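Local coordinates for Lmo1076 protein (Listeria monocytogenes serovar 1/2a, PDB 3FI7) that is a virulence-associated autolysin that hydrolyses peptidoglycan as an N-acetylglucosaminidase of family GH73, regulated by autoinhibition, seen here as its catalytic domain, at residues T172-S176 / Y177-Q181. Numbering follows the deposited sequence.
Sequences TLISS and YNLTQ
Leu179 N and Asn178 N turn back to Ile174 O and Ser175 O in the Schellman motif that ends helix 166-176, the last helix of the catalytic domain of Auto. Leu179 N donates to Ile174 O at 2.8 Å, in the carbonyl plane and nearly straight (163°), while Asn178 N makes only a weak bond to Ser175 O. Tyr177 N still follows the helical pattern, reaching Leu173 O at 3.1 Å. Asn178 is the C-prime residue; its left-handed backbone conformation (phi 43°) turns the chain, and asparagine tolerates this better than most residues with a side chain.

Past the turn, the side chain of Leu179 folds back against the last turn of the helix, a branched apolar group suited to the buried side. Its CD1 meets Ile174 CG1 at 4.1 Å, the two side chains crossing at about a right angle. A chi1 of -72° keeps Ile174 CG1 beside the backbone N and leaves CG2 anti to it, where that methyl touches Thr180 CG2. Leu179 also packs on Ile34 and Ile56, Ile174 on Ala57 and Tyr149. Tyr177 turns its ring edge to Leu173 O and meets the ring of Trp65.

Ser176, short and with OG beside its backbone N, reaches back to Thr172 O at 2.8 Å, from the opposite face to Ser176 N. A water donates to Ile174 O and accepts from Thr180 OG1. Gln181 NE2 and N similarly share Asn178 O from opposite faces. Amides thus meet Leu173 O, Ile174 O and, weakly, Ser175 O, with water added at Ile174 O, while the apolar face continues through Leu179 to join helices 29-47 and 52-63.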
loop_
_atom_site.group_PDB
_atom_site.type_symbol
_atom_site.label_atom_id
_atom_site.label_comp_id
_atom_site.label_asym_id
_atom_site.label_seq_id
_atom_site.Cartn_x
_atom_site.Cartn_y
_atom_site.Cartn_z
ATOM N N THR A 172 1.500 4.493 -11.732
ATOM C CA THR A 172 2.537 5.511 -11.706
ATOM C C THR A 172 3.477 5.299 -10.514
ATOM O O THR A 172 4.688 5.425 -10.651
ATOM C CB THR A 172 1.945 6.930 -11.694
ATOM O OG1 THR A 172 1.147 7.122 -12.868
ATOM C CG2 THR A 172 3.055 7.987 -11.659
ATOM N N LEU A 173 2.921 4.968 -9.352
ATOM C CA LEU A 173 3.743 4.645 -8.192
ATOM C C LEU A 173 4.612 3.433 -8.493
ATOM O O LEU A 173 5.808 3.430 -8.223
ATOM C CB LEU A 173 2.875 4.353 -6.976
ATOM C CG LEU A 173 2.242 5.569 -6.309
ATOM C CD1 LEU A 173 0.957 5.190 -5.606
ATOM C CD2 LEU A 173 3.227 6.151 -5.331
ATOM N N ILE A 174 4.003 2.404 -9.065
ATOM C CA ILE A 174 4.716 1.169 -9.356
ATOM C C ILE A 174 5.909 1.378 -10.292
ATOM O O ILE A 174 7.012 0.933 -9.983
ATOM C CB ILE A 174 3.766 0.085 -9.885
ATOM C CG1 ILE A 174 2.889 -0.425 -8.739
ATOM C CG2 ILE A 174 4.546 -1.050 -10.536
ATOM C CD1 ILE A 174 1.708 -1.286 -9.187
ATOM N N SER A 175 5.721 2.071 -11.413
ATOM C CA SER A 175 6.870 2.300 -12.297
ATOM C C SER A 175 7.867 3.342 -11.768
ATOM O O SER A 175 9.060 3.214 -11.983
ATOM C CB SER A 175 6.439 2.661 -13.720
ATOM O OG SER A 175 5.816 3.921 -13.738
ATOM N N SER A 176 7.384 4.366 -11.079
ATOM C CA SER A 176 8.261 5.438 -10.610
ATOM C C SER A 176 9.218 4.955 -9.526
ATOM O O SER A 176 10.332 5.468 -9.401
ATOM C CB SER A 176 7.443 6.622 -10.083
ATOM O OG SER A 176 6.743 7.266 -11.131
ATOM N N TYR A 177 8.787 3.976 -8.735
ATOM C CA TYR A 177 9.656 3.413 -7.703
ATOM C C TYR A 177 10.105 1.970 -8.000
ATOM O O TYR A 177 10.638 1.295 -7.113
ATOM C CB TYR A 177 9.001 3.537 -6.312
ATOM C CG TYR A 177 8.875 4.979 -5.876
ATOM C CD1 TYR A 177 9.840 5.567 -5.062
ATOM C CD2 TYR A 177 7.819 5.770 -6.316
ATOM C CE1 TYR A 177 9.744 6.896 -4.679
ATOM C CE2 TYR A 177 7.717 7.105 -5.938
ATOM C CZ TYR A 177 8.679 7.663 -5.125
ATOM O OH TYR A 177 8.582 8.988 -4.760
ATOM N N ASN A 178 9.912 1.528 -9.250
ATOM C CA ASN A 178 10.195 0.150 -9.679
ATOM C C ASN A 178 9.723 -0.875 -8.652
ATOM O O ASN A 178 10.487 -1.725 -8.188
ATOM C CB ASN A 178 11.679 -0.059 -10.016
ATOM C CG ASN A 178 11.915 -1.273 -10.920
ATOM O OD1 ASN A 178 10.981 -1.812 -11.517
ATOM N ND2 ASN A 178 13.169 -1.701 -11.024
ATOM N N LEU A 179 8.440 -0.803 -8.307
ATOM C CA LEU A 179 7.900 -1.708 -7.297
ATOM C C LEU A 179 7.811 -3.164 -7.775
ATOM O O LEU A 179 7.648 -4.071 -6.964
ATOM C CB LEU A 179 6.560 -1.200 -6.761
ATOM C CG LEU A 179 6.635 0.191 -6.117
ATOM C CD1 LEU A 179 5.265 0.621 -5.572
ATOM C CD2 LEU A 179 7.696 0.213 -5.007
ATOM N N THR A 180 7.936 -3.394 -9.081
ATOM C CA THR A 180 7.920 -4.771 -9.586
ATOM C C THR A 180 9.135 -5.592 -9.137
ATOM O O THR A 180 9.107 -6.815 -9.204
ATOM C CB THR A 180 7.768 -4.853 -11.124
ATOM O OG1 THR A 180 8.756 -4.032 -11.750
ATOM C CG2 THR A 180 6.387 -4.380 -11.556
ATOM N N GLN A 181 10.187 -4.925 -8.667
ATOM C CA GLN A 181 11.358 -5.628 -8.141
ATOM C C GLN A 181 10.937 -6.584 -7.027
ATOM O O GLN A 181 11.589 -7.595 -6.782
ATOM C CB GLN A 181 12.412 -4.642 -7.610
ATOM C CG GLN A 181 12.080 -4.043 -6.234
ATOM C CD GLN A 181 13.056 -2.949 -5.825
ATOM O OE1 GLN A 181 14.053 -3.208 -5.137
ATOM N NE2 GLN A 181 12.781 -1.716 -6.257
HETATM O O HOH W 1 8.285 -1.452 -11.790
#